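Local coordinates for protein iodotyrosine deiodinase (Thermotoga neapolitana, PDB 6TYK) that uses FMN to remove halogen from halotyrosines such as 3-iodo-L-tyrosine and 3,5-diiodo-L-tyrosine, releasing halide and L-tyrosine, at residues E20-E25 / A98-L103; K32-A37 / W118-Y123; R62-S67 / R144-L149; L102-E107 / L158-P163. One frame throughout, in Å; residues are numbered along the deposited sequence. Where two conformers were deposited one is given.

Contact 1: residues E20-E25 / A98-L103; sequences EKPPLE and APYLLL
Y100 reaches across to P22 and donates a hydrogen bond to P22 O, short at 2.7 Å from Y100 OH. It ties the first residue of strand 100-107, in the antiparallel sheet of this nitroreductase-family fold, to the proline-rich loop that leads into helix 24-35. With chi1 at -61°, Y100 CG lies anti to the carbonyl carbon, which carries the ring's far end to the loop. The bond bends at the acceptor: the C=O...donor angle is 149°, and the hydroxyl sits 31° from the carbonyl plane. That same oxygen lies at the edge of the Y100 ring, near its plane. Beside it the ring slides past P22 in the opposite direction, and P22 CD comes to 3.8 Å from Y100 CE2. P22 also crosses P99 at roughly a right angle, P22 CD lying 3.5 Å from P99 CG. One residue earlier, the aliphatic start of K21 slides past P99, nearest its CB, while the rest of its chain runs extended and away. A phenylalanine in place of Y100 would probably keep much of the ring packing but leave the P22 carbonyl without this donor. In the next shell, Y166 packs on P22, and I50 and L27 pack on Y100. L24 packs on Y183 of the second subunit, and L24 CA stands 3.4 Å from Y100 OH.

Contact 2: residues K32-A37 / W118-Y123; sequences KVANEA and WLAVGY
With chi1 at -82°, Y123 sets CG opposite the carbonyl carbon, beside the backbone N, and chi2 of 38° turns the ring so that one face meets A37. The A37 methyl makes a CH-pi contact there, CB lying 3.8 Å from the ring centroid and 15° off the normal. V33 O comes in at the ring edge, 3.4 Å from Y123 CD2. Small residues bring the backbones close: A34 CB touches A120 O at 3.5 Å, and A37 CB touches both A120 CB and L119 CD2. One water bridges Y123 OH, at 2.8 Å, and E36 O. A leucine in place of Y123 has neither ring nor hydroxyl and would probably leave the A37 methyl without its CH-pi partner and the water without this mate. The E36 carboxylate salt-bridges K173 of the second subunit. Helix 113-130 also lines the FMN pocket with W118. The contact joins the C-terminal part of helix 24-35 and the residues after it to helix 113-130, and W46 of strand 46-51 packs on A37 and A120.

Contact 3: residues R62-S67 / R144-L149; sequences RVCERS and REVEKL
V63 loses the most surface here, and its two methyls divide the work. CG1 faces E145, lying 3.5 Å from E145 CB and equally near E145 OE1; CG2 runs past L149 in the opposite direction and touches L149 CD1 at 3.9 Å. The split follows from chi1 of 166°, which places CG1 opposite the backbone N and CG2 opposite the carbonyl carbon. V146 comes next in buried area. Its CG2 methyl meets C64 SG at 3.6 Å, and the same methyl lies more loosely against V63 CG1. These side chains fill the seam between two nearly antiparallel helix segments, 62-67 and 144-149, whose axes differ by 170° in direction and approach to 9.8 Å. Helix 54-74 of the nitroreductase-family fold carries the first of them, and the second belongs to the short helix 143-149 that precedes strand 156-165. E145, third in buried area and with its chain extended beyond CG, runs past V63 to a water. That water donates to both E145 OE1, at 2.7 Å, and V63 O, at 2.8 Å, linking the helices along the solvent-facing flank. Inward from V63, C64 also packs on I161 of the sheet and on Y138, a residue of the FMN and iodotyrosine pockets, while E68, one helical turn beyond C64, is a binding residue for L-tyrosine and 3-iodo-L-tyrosine.

Contact 4: residues L102-E107 / L158-P163; sequences LLVFSE and LEVILP
F105 and L158 cross at a slant, the leucine's CD1 over one face of the phenyl ring, 3.9 Å from its centroid and 14° off the normal. They belong to neighbouring antiparallel strands, 100-107 and 156-165, and form a non-hydrogen-bonded pair just past a classic beta bulge in which E159 and V160 together face V104. V104 O accepts a straight bond from E159 N at 2.8 Å, nearly along the C=O axis, and only a weak one from V160 N. V104 N answers with a bond to V160 O. Beyond the bulge the register is regular. L103 and I161 lie side by side on the F105 face of the sheet, pointing the same way, and L103 CB also touches L158 CD1 at 3.8 Å; V146 of helix 143-149 packs on L103 and L158 there. On the other face L102 and L162 point together, and so do V104 and V160, with V104 CB at 3.7 Å from V160 CG1. V104 CG2 crosses to L162 CD1, also at 3.7 Å, and helix 113-130 covers this face. The bulge turns E159 toward strand 100-107, where its bent chain takes the carboxylate to S106. R114 forms a salt bridge with E159 OE2, and W118, in the FMN pocket, bonds to E159 OE1. S106 OG donates to the anti lone pair of E159 OE2 at 2.7 Å.

Overall arrangement
Contact 4 lies nearest the centre of the chain and joins the two middle strands of the antiparallel sheet. Contact 1, centred 14 Å away, continues strand 100-107 toward its start and shares L102 and L103 with it. Contacts 2 and 3 lie on opposite sides of the chain's centre, their centres 25 Å apart and the two not touching; each meets contact 4. Contacts 1 and 2 share helix 24-35. Along the chain, 20-25, 32-37 and 62-67 precede their partners, which follow in the order 98-103, 118-123 and 144-149; 102-107 begins within 98-103, and 158-163 comes last. Helices from both halves of the sequence thus close round one sheet beside the FMN and iodotyrosine sites.

Contact 1: residues E20-E25 / A98-L103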
loop_
_atom_site.group_PDB
_atom_site.type_symbol
_atom_site.label_atom_id
_atom_site.label_comp_id
_atom_site.label_asym_id
_atom_site.label_seq_id
_atom_site.Cartn_x
_atom_site.Cartn_y
_atom_site.Cartn_z
ATOM N N GLU A 20 1.984 14.766 -24.309
ATOM C CA GLU A 20 3.317 14.309 -24.673
ATOM C C GLU A 20 3.657 13.022 -23.939
ATOM O O GLU A 20 3.408 12.886 -22.737
ATOM C CB GLU A 20 4.381 15.390 -24.458
ATOM C CG GLU A 20 4.345 16.099 -23.124
ATOM C CD GLU A 20 5.514 17.059 -22.967
ATOM O OE1 GLU A 20 6.647 16.678 -23.337
ATOM O OE2 GLU A 20 5.300 18.192 -22.488
ATOM N N LYS A 21 4.205 12.071 -24.684
ATOM C CA LYS A 21 4.429 10.727 -24.173
ATOM C C LYS A 21 5.786 10.598 -23.509
ATOM O O LYS A 21 6.809 10.716 -24.171
ATOM C CB LYS A 21 4.344 9.716 -25.310
ATOM C CG LYS A 21 3.000 9.687 -26.010
ATOM C CD LYS A 21 3.058 8.770 -27.211
ATOM C CE LYS A 21 1.715 8.708 -27.910
ATOM N NZ LYS A 21 1.848 8.073 -29.237
ATOM N N PRO A 22 5.801 10.327 -22.198
ATOM C CA PRO A 22 7.067 10.022 -21.533
ATOM C C PRO A 22 7.674 8.764 -22.129
ATOM O O PRO A 22 6.941 7.888 -22.597
ATOM C CB PRO A 22 6.644 9.745 -20.085
ATOM C CG PRO A 22 5.305 10.390 -19.927
ATOM C CD PRO A 22 4.659 10.268 -21.272
ATOM N N PRO A 23 9.008 8.666 -22.119
ATOM C CA PRO A 23 9.635 7.421 -22.576
ATOM C C PRO A 23 9.124 6.255 -21.748
ATOM O O PRO A 23 8.881 6.403 -20.546
ATOM C CB PRO A 23 11.118 7.645 -22.288
ATOM C CG PRO A 23 11.288 9.129 -22.237
ATOM C CD PRO A 23 9.993 9.672 -21.693
ATOM N N LEU A 24 8.950 5.110 -22.393
ATOM C CA LEU A 24 8.485 3.916 -21.712
ATOM C C LEU A 24 9.333 3.599 -20.487
ATOM O O LEU A 24 8.809 3.181 -19.456
ATOM C CB LEU A 24 8.487 2.735 -22.683
ATOM C CG LEU A 24 8.032 1.399 -22.102
ATOM C CD1 LEU A 24 6.615 1.518 -21.578
ATOM C CD2 LEU A 24 8.139 0.289 -23.142
ATOM N N GLU A 25 10.639 3.810 -20.589
ATOM C CA GLU A 25 11.522 3.454 -19.480
ATOM C C GLU A 25 11.202 4.186 -18.175
ATOM O O GLU A 25 11.449 3.658 -17.099
ATOM C CB GLU A 25 12.997 3.636 -19.852
ATOM C CG GLU A 25 13.956 2.987 -18.857
ATOM C CD GLU A 25 13.574 1.548 -18.520
ATOM O OE1 GLU A 25 13.120 0.817 -19.430
ATOM O OE2 GLU A 25 13.723 1.153 -17.341
ATOM N N ALA A 98 -4.146 11.362 -20.423
ATOM C CA ALA A 98 -2.954 10.656 -19.972
ATOM C C ALA A 98 -2.444 9.739 -21.079
ATOM O O ALA A 98 -3.214 8.992 -21.674
ATOM C CB ALA A 98 -3.259 9.865 -18.711
ATOM N N PRO A 99 -1.139 9.803 -21.359
ATOM C CA PRO A 99 -0.551 8.941 -22.393
ATOM C C PRO A 99 -0.562 7.468 -22.005
ATOM O O PRO A 99 -0.577 6.609 -22.885
ATOM C CB PRO A 99 0.885 9.467 -22.521
ATOM C CG PRO A 99 1.145 10.185 -21.238
ATOM C CD PRO A 99 -0.173 10.776 -20.830
ATOM N N TYR A 100 -0.574 7.188 -20.706
ATOM C CA TYR A 100 -0.641 5.818 -20.224
ATOM C C TYR A 100 -1.774 5.682 -19.232
ATOM O O TYR A 100 -1.926 6.537 -18.357
ATOM C CB TYR A 100 0.632 5.444 -19.465
ATOM C CG TYR A 100 1.928 5.499 -20.226
ATOM C CD1 TYR A 100 2.269 4.505 -21.127
ATOM C CD2 TYR A 100 2.844 6.511 -19.988
ATOM C CE1 TYR A 100 3.471 4.541 -21.803
ATOM C CE2 TYR A 100 4.049 6.554 -20.655
ATOM C CZ TYR A 100 4.353 5.569 -21.562
ATOM O OH TYR A 100 5.551 5.614 -22.228
ATOM N N LEU A 101 -2.553 4.609 -19.348
ATOM C CA LEU A 101 -3.363 4.160 -18.227
ATOM C C LEU A 101 -2.732 2.880 -17.717
ATOM O O LEU A 101 -2.735 1.851 -18.400
ATOM C CB LEU A 101 -4.812 3.909 -18.618
ATOM C CG LEU A 101 -5.516 5.059 -19.327
ATOM C CD1 LEU A 101 -6.948 4.657 -19.632
ATOM C CD2 LEU A 101 -5.478 6.319 -18.474
ATOM N N LEU A 102 -2.148 2.957 -16.529
ATOM C CA LEU A 102 -1.521 1.787 -15.938
ATOM C C LEU A 102 -2.562 1.086 -15.090
ATOM O O LEU A 102 -2.993 1.607 -14.053
ATOM C CB LEU A 102 -0.332 2.203 -15.080
ATOM C CG LEU A 102 0.331 1.056 -14.313
ATOM C CD1 LEU A 102 1.009 0.049 -15.251
ATOM C CD2 LEU A 102 1.323 1.598 -13.294
ATOM N N LEU A 103 -3.016 -0.069 -15.562
ATOM C CA LEU A 103 -3.967 -0.862 -14.805
ATOM C C LEU A 103 -3.208 -1.838 -13.935
ATOM O O LEU A 103 -2.397 -2.626 -14.421
ATOM C CB LEU A 103 -4.950 -1.585 -15.733
ATOM C CG LEU A 103 -6.165 -0.750 -16.179
ATOM C CD1 LEU A 103 -5.747 0.529 -16.906
ATOM C CD2 LEU A 103 -7.084 -1.582 -17.053
#

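Contact 2: residues K32-A37 / W118-Y123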
loop_
_atom_site.group_PDB
_atom_site.type_symbol
_atom_site.label_atom_id
_atom_site.label_comp_id
_atom_site.label_asym_id
_atom_site.label_seq_id
_atom_site.Cartn_x
_atom_site.Cartn_y
_atom_site.Cartn_z
ATOM N N LYS A 32 9.558 -1.234 -11.694
ATOM C CA LYS A 32 10.724 -1.929 -11.141
ATOM C C LYS A 32 10.904 -1.596 -9.662
ATOM O O LYS A 32 11.222 -2.460 -8.852
ATOM C CB LYS A 32 11.969 -1.561 -11.935
ATOM C CG LYS A 32 12.004 -2.227 -13.296
ATOM C CD LYS A 32 13.209 -1.776 -14.092
ATOM C CE LYS A 32 13.284 -2.485 -15.431
ATOM N NZ LYS A 32 14.460 -2.022 -16.214
ATOM N N VAL A 33 10.681 -0.339 -9.303
ATOM C CA VAL A 33 10.721 0.050 -7.906
ATOM C C VAL A 33 9.620 -0.665 -7.127
ATOM O O VAL A 33 9.872 -1.265 -6.084
ATOM C CB VAL A 33 10.585 1.562 -7.745
ATOM C CG1 VAL A 33 10.515 1.904 -6.274
ATOM C CG2 VAL A 33 11.762 2.273 -8.420
ATOM N N ALA A 34 8.399 -0.621 -7.652
ATOM C CA ALA A 34 7.268 -1.246 -6.980
ATOM C C ALA A 34 7.523 -2.741 -6.783
ATOM O O ALA A 34 7.149 -3.317 -5.769
ATOM C CB ALA A 34 6.006 -1.038 -7.781
ATOM N N ASN A 35 8.161 -3.356 -7.768
ATOM C CA ASN A 35 8.389 -4.787 -7.764
ATOM C C ASN A 35 9.333 -5.234 -6.650
ATOM O O ASN A 35 9.362 -6.411 -6.285
ATOM C CB ASN A 35 8.942 -5.181 -9.129
ATOM C CG ASN A 35 9.025 -6.674 -9.323
ATOM O OD1 ASN A 35 8.021 -7.380 -9.222
ATOM N ND2 ASN A 35 10.220 -7.164 -9.653
ATOM N N GLU A 36 10.124 -4.297 -6.139
ATOM C CA GLU A 36 11.007 -4.556 -4.999
ATOM C C GLU A 36 10.281 -4.594 -3.659
ATOM O O GLU A 36 10.872 -4.968 -2.644
ATOM C CB GLU A 36 12.130 -3.521 -4.930
ATOM C CG GLU A 36 13.166 -3.661 -6.026
ATOM C CD GLU A 36 13.861 -5.003 -5.985
ATOM O OE1 GLU A 36 14.114 -5.514 -4.873
ATOM O OE2 GLU A 36 14.155 -5.549 -7.066
ATOM N N ALA A 37 9.011 -4.194 -3.657
ATOM C CA ALA A 37 8.219 -4.194 -2.435
ATOM C C ALA A 37 8.063 -5.579 -1.846
ATOM O O ALA A 37 8.153 -6.582 -2.553
ATOM C CB ALA A 37 6.849 -3.602 -2.698
ATOM N N TRP A 118 -1.441 -2.937 -2.847
ATOM C CA TRP A 118 -1.581 -1.536 -2.456
ATOM C C TRP A 118 -0.312 -0.985 -1.820
ATOM O O TRP A 118 0.067 0.160 -2.067
ATOM C CB TRP A 118 -2.835 -1.320 -1.607
ATOM C CG TRP A 118 -4.013 -1.256 -2.512
ATOM C CD1 TRP A 118 -4.858 -2.281 -2.851
ATOM C CD2 TRP A 118 -4.435 -0.118 -3.277
ATOM N NE1 TRP A 118 -5.780 -1.840 -3.781
ATOM C CE2 TRP A 118 -5.547 -0.515 -4.045
ATOM C CE3 TRP A 118 -3.974 1.196 -3.387
ATOM C CZ2 TRP A 118 -6.213 0.362 -4.897
ATOM C CZ3 TRP A 118 -4.631 2.057 -4.228
ATOM C CH2 TRP A 118 -5.738 1.641 -4.974
ATOM N N LEU A 119 0.387 -1.823 -1.061
ATOM C CA LEU A 119 1.687 -1.442 -0.523
ATOM C C LEU A 119 2.639 -1.095 -1.679
ATOM O O LEU A 119 3.295 -0.049 -1.679
ATOM C CB LEU A 119 2.221 -2.596 0.306
ATOM C CG LEU A 119 3.434 -2.349 1.187
ATOM C CD1 LEU A 119 3.506 -3.443 2.232
ATOM C CD2 LEU A 119 4.698 -2.329 0.364
ATOM N N ALA A 120 2.696 -1.973 -2.681
ATOM C CA ALA A 120 3.530 -1.750 -3.858
ATOM C C ALA A 120 3.104 -0.490 -4.614
ATOM O O ALA A 120 3.945 0.204 -5.172
ATOM C CB ALA A 120 3.480 -2.961 -4.777
ATOM N N VAL A 121 1.807 -0.189 -4.630
ATOM C CA VAL A 121 1.341 1.044 -5.257
ATOM C C VAL A 121 1.938 2.279 -4.562
ATOM O O VAL A 121 2.283 3.265 -5.212
ATOM C CB VAL A 121 -0.196 1.113 -5.312
ATOM C CG1 VAL A 121 -0.656 2.529 -5.698
ATOM C CG2 VAL A 121 -0.748 0.085 -6.279
ATOM N N GLY A 122 2.107 2.204 -3.250
ATOM C CA GLY A 122 2.790 3.268 -2.528
ATOM C C GLY A 122 4.200 3.487 -3.046
ATOM O O GLY A 122 4.593 4.621 -3.303
ATOM N N TYR A 123 4.955 2.398 -3.226
ATOM C CA TYR A 123 6.282 2.494 -3.828
ATOM C C TYR A 123 6.174 3.138 -5.205
ATOM O O TYR A 123 6.942 4.027 -5.562
ATOM C CB TYR A 123 6.893 1.110 -4.023
ATOM C CG TYR A 123 7.561 0.463 -2.826
ATOM C CD1 TYR A 123 7.045 0.579 -1.543
ATOM C CD2 TYR A 123 8.700 -0.310 -3.008
ATOM C CE1 TYR A 123 7.659 -0.041 -0.470
ATOM C CE2 TYR A 123 9.323 -0.942 -1.944
ATOM C CZ TYR A 123 8.801 -0.799 -0.679
ATOM O OH TYR A 123 9.407 -1.413 0.389
HETATM O O HOH W 1 11.427 -3.072 -0.574
#

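Contact 3: residues R62-S67 / R144-L149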
loop_
_atom_site.group_PDB
_atom_site.type_symbol
_atom_site.label_atom_id
_atom_site.label_comp_id
_atom_site.label_asym_id
_atom_site.label_seq_id
_atom_site.Cartn_x
_atom_site.Cartn_y
_atom_site.Cartn_z
ATOM N N ARG A 62 -15.287 5.963 -21.350
ATOM C CA ARG A 62 -16.737 6.042 -21.431
ATOM C C ARG A 62 -17.441 5.097 -20.460
ATOM O O ARG A 62 -18.458 5.463 -19.869
ATOM C CB ARG A 62 -17.212 5.853 -22.873
ATOM C CG ARG A 62 -16.787 7.013 -23.761
ATOM C CD ARG A 62 -17.363 6.912 -25.159
ATOM N NE ARG A 62 -16.758 5.802 -25.876
ATOM C CZ ARG A 62 -15.657 5.889 -26.620
ATOM N NH1 ARG A 62 -15.037 7.054 -26.786
ATOM N NH2 ARG A 62 -15.181 4.805 -27.207
ATOM N N VAL A 63 -16.895 3.895 -20.284
ATOM C CA VAL A 63 -17.465 2.958 -19.322
ATOM C C VAL A 63 -17.344 3.521 -17.901
ATOM O O VAL A 63 -18.286 3.465 -17.104
ATOM C CB VAL A 63 -16.811 1.574 -19.436
ATOM C CG1 VAL A 63 -17.156 0.718 -18.238
ATOM C CG2 VAL A 63 -17.258 0.914 -20.727
ATOM N N CYS A 64 -16.183 4.088 -17.593
ATOM C CA CYS A 64 -15.988 4.693 -16.286
ATOM C C CYS A 64 -16.901 5.891 -16.086
ATOM O O CYS A 64 -17.510 6.029 -15.036
ATOM C CB CYS A 64 -14.521 5.078 -16.078
ATOM S SG CYS A 64 -13.478 3.633 -15.863
ATOM N N GLU A 65 -17.007 6.744 -17.096
ATOM C CA GLU A 65 -17.845 7.940 -16.985
ATOM C C GLU A 65 -19.309 7.593 -16.761
ATOM O O GLU A 65 -19.994 8.247 -15.969
ATOM C CB GLU A 65 -17.694 8.829 -18.220
ATOM C CG GLU A 65 -16.432 9.661 -18.175
ATOM C CD GLU A 65 -16.272 10.561 -19.371
ATOM O OE1 GLU A 65 -17.054 10.421 -20.334
ATOM O OE2 GLU A 65 -15.352 11.407 -19.351
ATOM N N ARG A 66 -19.786 6.562 -17.450
ATOM C CA ARG A 66 -21.171 6.132 -17.277
ATOM C C ARG A 66 -21.405 5.706 -15.829
ATOM O O ARG A 66 -22.392 6.091 -15.192
ATOM C CB ARG A 66 -21.490 4.976 -18.226
ATOM C CG ARG A 66 -22.820 4.295 -17.948
ATOM C CD ARG A 66 -23.991 5.235 -18.171
ATOM N NE ARG A 66 -24.354 5.983 -16.969
ATOM C CZ ARG A 66 -25.402 6.797 -16.880
ATOM N NH1 ARG A 66 -26.202 6.976 -17.925
ATOM N NH2 ARG A 66 -25.652 7.436 -15.743
ATOM N N SER A 67 -20.472 4.913 -15.319
ATOM C CA SER A 67 -20.537 4.425 -13.953
ATOM C C SER A 67 -20.471 5.591 -12.967
ATOM O O SER A 67 -21.224 5.633 -11.993
ATOM C CB SER A 67 -19.387 3.439 -13.706
ATOM O OG SER A 67 -19.406 2.905 -12.395
ATOM N N ARG A 144 -15.706 -4.241 -12.900
ATOM C CA ARG A 144 -15.975 -5.439 -13.698
ATOM C C ARG A 144 -16.068 -5.140 -15.190
ATOM O O ARG A 144 -15.586 -5.915 -16.014
ATOM C CB ARG A 144 -17.225 -6.173 -13.200
ATOM C CG ARG A 144 -17.029 -6.806 -11.832
ATOM C CD ARG A 144 -18.285 -7.484 -11.315
ATOM N NE ARG A 144 -18.065 -8.054 -9.987
ATOM C CZ ARG A 144 -18.972 -8.746 -9.304
ATOM N NH1 ARG A 144 -20.176 -8.959 -9.822
ATOM N NH2 ARG A 144 -18.676 -9.224 -8.103
ATOM N N GLU A 145 -16.670 -4.008 -15.532
ATOM C CA GLU A 145 -16.817 -3.631 -16.932
ATOM C C GLU A 145 -15.472 -3.286 -17.565
ATOM O O GLU A 145 -15.213 -3.625 -18.714
ATOM C CB GLU A 145 -17.821 -2.482 -17.081
ATOM C CG GLU A 145 -19.239 -2.877 -16.691
ATOM C CD GLU A 145 -20.187 -1.693 -16.584
ATOM O OE1 GLU A 145 -19.725 -0.582 -16.244
ATOM O OE2 GLU A 145 -21.397 -1.876 -16.842
ATOM N N VAL A 146 -14.604 -2.630 -16.804
ATOM C CA VAL A 146 -13.277 -2.304 -17.304
ATOM C C VAL A 146 -12.462 -3.582 -17.452
ATOM O O VAL A 146 -11.752 -3.763 -18.440
ATOM C CB VAL A 146 -12.561 -1.286 -16.393
ATOM C CG1 VAL A 146 -11.144 -1.052 -16.882
ATOM C CG2 VAL A 146 -13.346 0.023 -16.355
ATOM N N GLU A 147 -12.590 -4.483 -16.482
ATOM C CA GLU A 147 -11.903 -5.769 -16.552
ATOM C C GLU A 147 -12.239 -6.511 -17.835
ATOM O O GLU A 147 -11.361 -7.095 -18.468
ATOM C CB GLU A 147 -12.262 -6.644 -15.354
ATOM C CG GLU A 147 -11.553 -6.259 -14.069
ATOM C CD GLU A 147 -11.879 -7.210 -12.940
ATOM O OE1 GLU A 147 -12.774 -8.057 -13.111
ATOM O OE2 GLU A 147 -11.251 -7.122 -11.876
ATOM N N LYS A 148 -13.512 -6.482 -18.217
ATOM C CA LYS A 148 -13.949 -7.201 -19.405
ATOM C C LYS A 148 -13.372 -6.564 -20.664
ATOM O O LYS A 148 -13.013 -7.264 -21.614
ATOM C CB LYS A 148 -15.480 -7.255 -19.477
ATOM C CG LYS A 148 -16.028 -8.016 -20.677
ATOM C CD LYS A 148 -17.536 -7.892 -20.749
ATOM C CE LYS A 148 -18.086 -8.507 -22.026
ATOM N NZ LYS A 148 -19.511 -8.141 -22.237
ATOM N N LEU A 149 -13.281 -5.235 -20.664
ATOM C CA LEU A 149 -12.750 -4.509 -21.814
ATOM C C LEU A 149 -11.339 -4.945 -22.163
ATOM O O LEU A 149 -10.952 -4.935 -23.328
ATOM C CB LEU A 149 -12.754 -3.000 -21.565
ATOM C CG LEU A 149 -14.079 -2.270 -21.694
ATOM C CD1 LEU A 149 -13.856 -0.797 -21.384
ATOM C CD2 LEU A 149 -14.624 -2.453 -23.098
HETATM O O HOH W 2 -20.523 1.776 -17.197
#

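Contact 4: residues L102-E107 / L158-P163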
loop_
_atom_site.group_PDB
_atom_site.type_symbol
_atom_site.label_atom_id
_atom_site.label_comp_id
_atom_site.label_asym_id
_atom_site.label_seq_id
_atom_site.Cartn_x
_atom_site.Cartn_y
_atom_site.Cartn_z
ATOM N N LEU A 102 -2.148 2.957 -16.529
ATOM C CA LEU A 102 -1.521 1.787 -15.938
ATOM C C LEU A 102 -2.562 1.086 -15.090
ATOM O O LEU A 102 -2.993 1.607 -14.053
ATOM C CB LEU A 102 -0.332 2.203 -15.080
ATOM C CG LEU A 102 0.331 1.056 -14.313
ATOM C CD1 LEU A 102 1.009 0.049 -15.251
ATOM C CD2 LEU A 102 1.323 1.598 -13.294
ATOM N N LEU A 103 -3.016 -0.069 -15.562
ATOM C CA LEU A 103 -3.967 -0.862 -14.805
ATOM C C LEU A 103 -3.208 -1.838 -13.935
ATOM O O LEU A 103 -2.397 -2.626 -14.421
ATOM C CB LEU A 103 -4.950 -1.585 -15.733
ATOM C CG LEU A 103 -6.165 -0.750 -16.179
ATOM C CD1 LEU A 103 -5.747 0.529 -16.906
ATOM C CD2 LEU A 103 -7.084 -1.582 -17.053
ATOM N N VAL A 104 -3.479 -1.779 -12.640
ATOM C CA VAL A 104 -2.763 -2.589 -11.668
ATOM C C VAL A 104 -3.696 -3.664 -11.138
ATOM O O VAL A 104 -4.778 -3.363 -10.610
ATOM C CB VAL A 104 -2.244 -1.728 -10.496
ATOM C CG1 VAL A 104 -1.489 -2.592 -9.505
ATOM C CG2 VAL A 104 -1.348 -0.615 -11.012
ATOM N N PHE A 105 -3.289 -4.921 -11.299
ATOM C CA PHE A 105 -4.103 -6.043 -10.868
ATOM C C PHE A 105 -3.456 -6.777 -9.712
ATOM O O PHE A 105 -2.233 -6.747 -9.542
ATOM C CB PHE A 105 -4.270 -7.051 -12.009
ATOM C CG PHE A 105 -4.944 -6.496 -13.224
ATOM C CD1 PHE A 105 -4.245 -5.722 -14.136
ATOM C CD2 PHE A 105 -6.281 -6.768 -13.471
ATOM C CE1 PHE A 105 -4.879 -5.214 -15.261
ATOM C CE2 PHE A 105 -6.916 -6.267 -14.597
ATOM C CZ PHE A 105 -6.212 -5.493 -15.491
ATOM N N SER A 106 -4.289 -7.452 -8.929
ATOM C CA SER A 106 -3.804 -8.346 -7.884
ATOM C C SER A 106 -4.128 -9.796 -8.222
ATOM O O SER A 106 -5.183 -10.107 -8.781
ATOM C CB SER A 106 -4.402 -7.978 -6.523
ATOM O OG SER A 106 -5.818 -8.018 -6.547
ATOM N N GLU A 107 -3.196 -10.681 -7.900
ATOM C CA GLU A 107 -3.401 -12.106 -8.084
ATOM C C GLU A 107 -4.278 -12.633 -6.954
ATOM O O GLU A 107 -3.840 -12.723 -5.805
ATOM C CB GLU A 107 -2.054 -12.817 -8.086
ATOM C CG GLU A 107 -2.135 -14.311 -8.281
ATOM C CD GLU A 107 -0.768 -14.950 -8.314
ATOM O OE1 GLU A 107 0.156 -14.402 -7.678
ATOM O OE2 GLU A 107 -0.618 -15.995 -8.979
ATOM N N LEU A 158 -8.724 -6.319 -10.927
ATOM C CA LEU A 158 -8.272 -4.956 -11.155
ATOM C C LEU A 158 -8.396 -4.169 -9.861
ATOM O O LEU A 158 -9.470 -4.106 -9.276
ATOM C CB LEU A 158 -9.088 -4.299 -12.264
ATOM C CG LEU A 158 -8.739 -2.858 -12.626
ATOM C CD1 LEU A 158 -7.265 -2.708 -12.995
ATOM C CD2 LEU A 158 -9.638 -2.412 -13.780
ATOM N N GLU A 159 -7.291 -3.581 -9.418
ATOM C CA GLU A 159 -7.270 -2.835 -8.165
ATOM C C GLU A 159 -7.424 -1.335 -8.381
ATOM O O GLU A 159 -8.091 -0.648 -7.613
ATOM C CB GLU A 159 -5.967 -3.094 -7.413
ATOM C CG GLU A 159 -5.841 -4.499 -6.855
ATOM C CD GLU A 159 -6.803 -4.771 -5.718
ATOM O OE1 GLU A 159 -7.391 -3.802 -5.179
ATOM O OE2 GLU A 159 -6.963 -5.950 -5.345
ATOM N N VAL A 160 -6.773 -0.812 -9.409
ATOM C CA VAL A 160 -6.743 0.625 -9.594
ATOM C C VAL A 160 -6.312 0.937 -11.016
ATOM O O VAL A 160 -5.573 0.165 -11.627
ATOM C CB VAL A 160 -5.783 1.303 -8.577
ATOM C CG1 VAL A 160 -4.331 0.836 -8.762
ATOM C CG2 VAL A 160 -5.871 2.801 -8.686
ATOM N N ILE A 161 -6.831 2.038 -11.550
ATOM C CA ILE A 161 -6.388 2.574 -12.828
ATOM C C ILE A 161 -5.527 3.769 -12.499
ATOM O O ILE A 161 -5.994 4.717 -11.861
ATOM C CB ILE A 161 -7.590 3.032 -13.670
ATOM C CG1 ILE A 161 -8.486 1.836 -14.007
ATOM C CG2 ILE A 161 -7.125 3.767 -14.936
ATOM C CD1 ILE A 161 -9.841 2.253 -14.542
ATOM N N LEU A 162 -4.272 3.733 -12.920
ATOM C CA LEU A 162 -3.366 4.846 -12.672
ATOM C C LEU A 162 -3.027 5.550 -13.974
ATOM O O LEU A 162 -2.138 5.114 -14.705
ATOM C CB LEU A 162 -2.064 4.355 -12.034
ATOM C CG LEU A 162 -2.151 3.775 -10.629
ATOM C CD1 LEU A 162 -0.874 3.008 -10.326
ATOM C CD2 LEU A 162 -2.344 4.871 -9.600
ATOM N N PRO A 163 -3.734 6.641 -14.281
ATOM C CA PRO A 163 -3.300 7.458 -15.415
ATOM C C PRO A 163 -1.919 8.008 -15.099
ATOM O O PRO A 163 -1.689 8.469 -13.977
ATOM C CB PRO A 163 -4.337 8.585 -15.466
ATOM C CG PRO A 163 -5.512 8.058 -14.681
ATOM C CD PRO A 163 -4.922 7.197 -13.615
#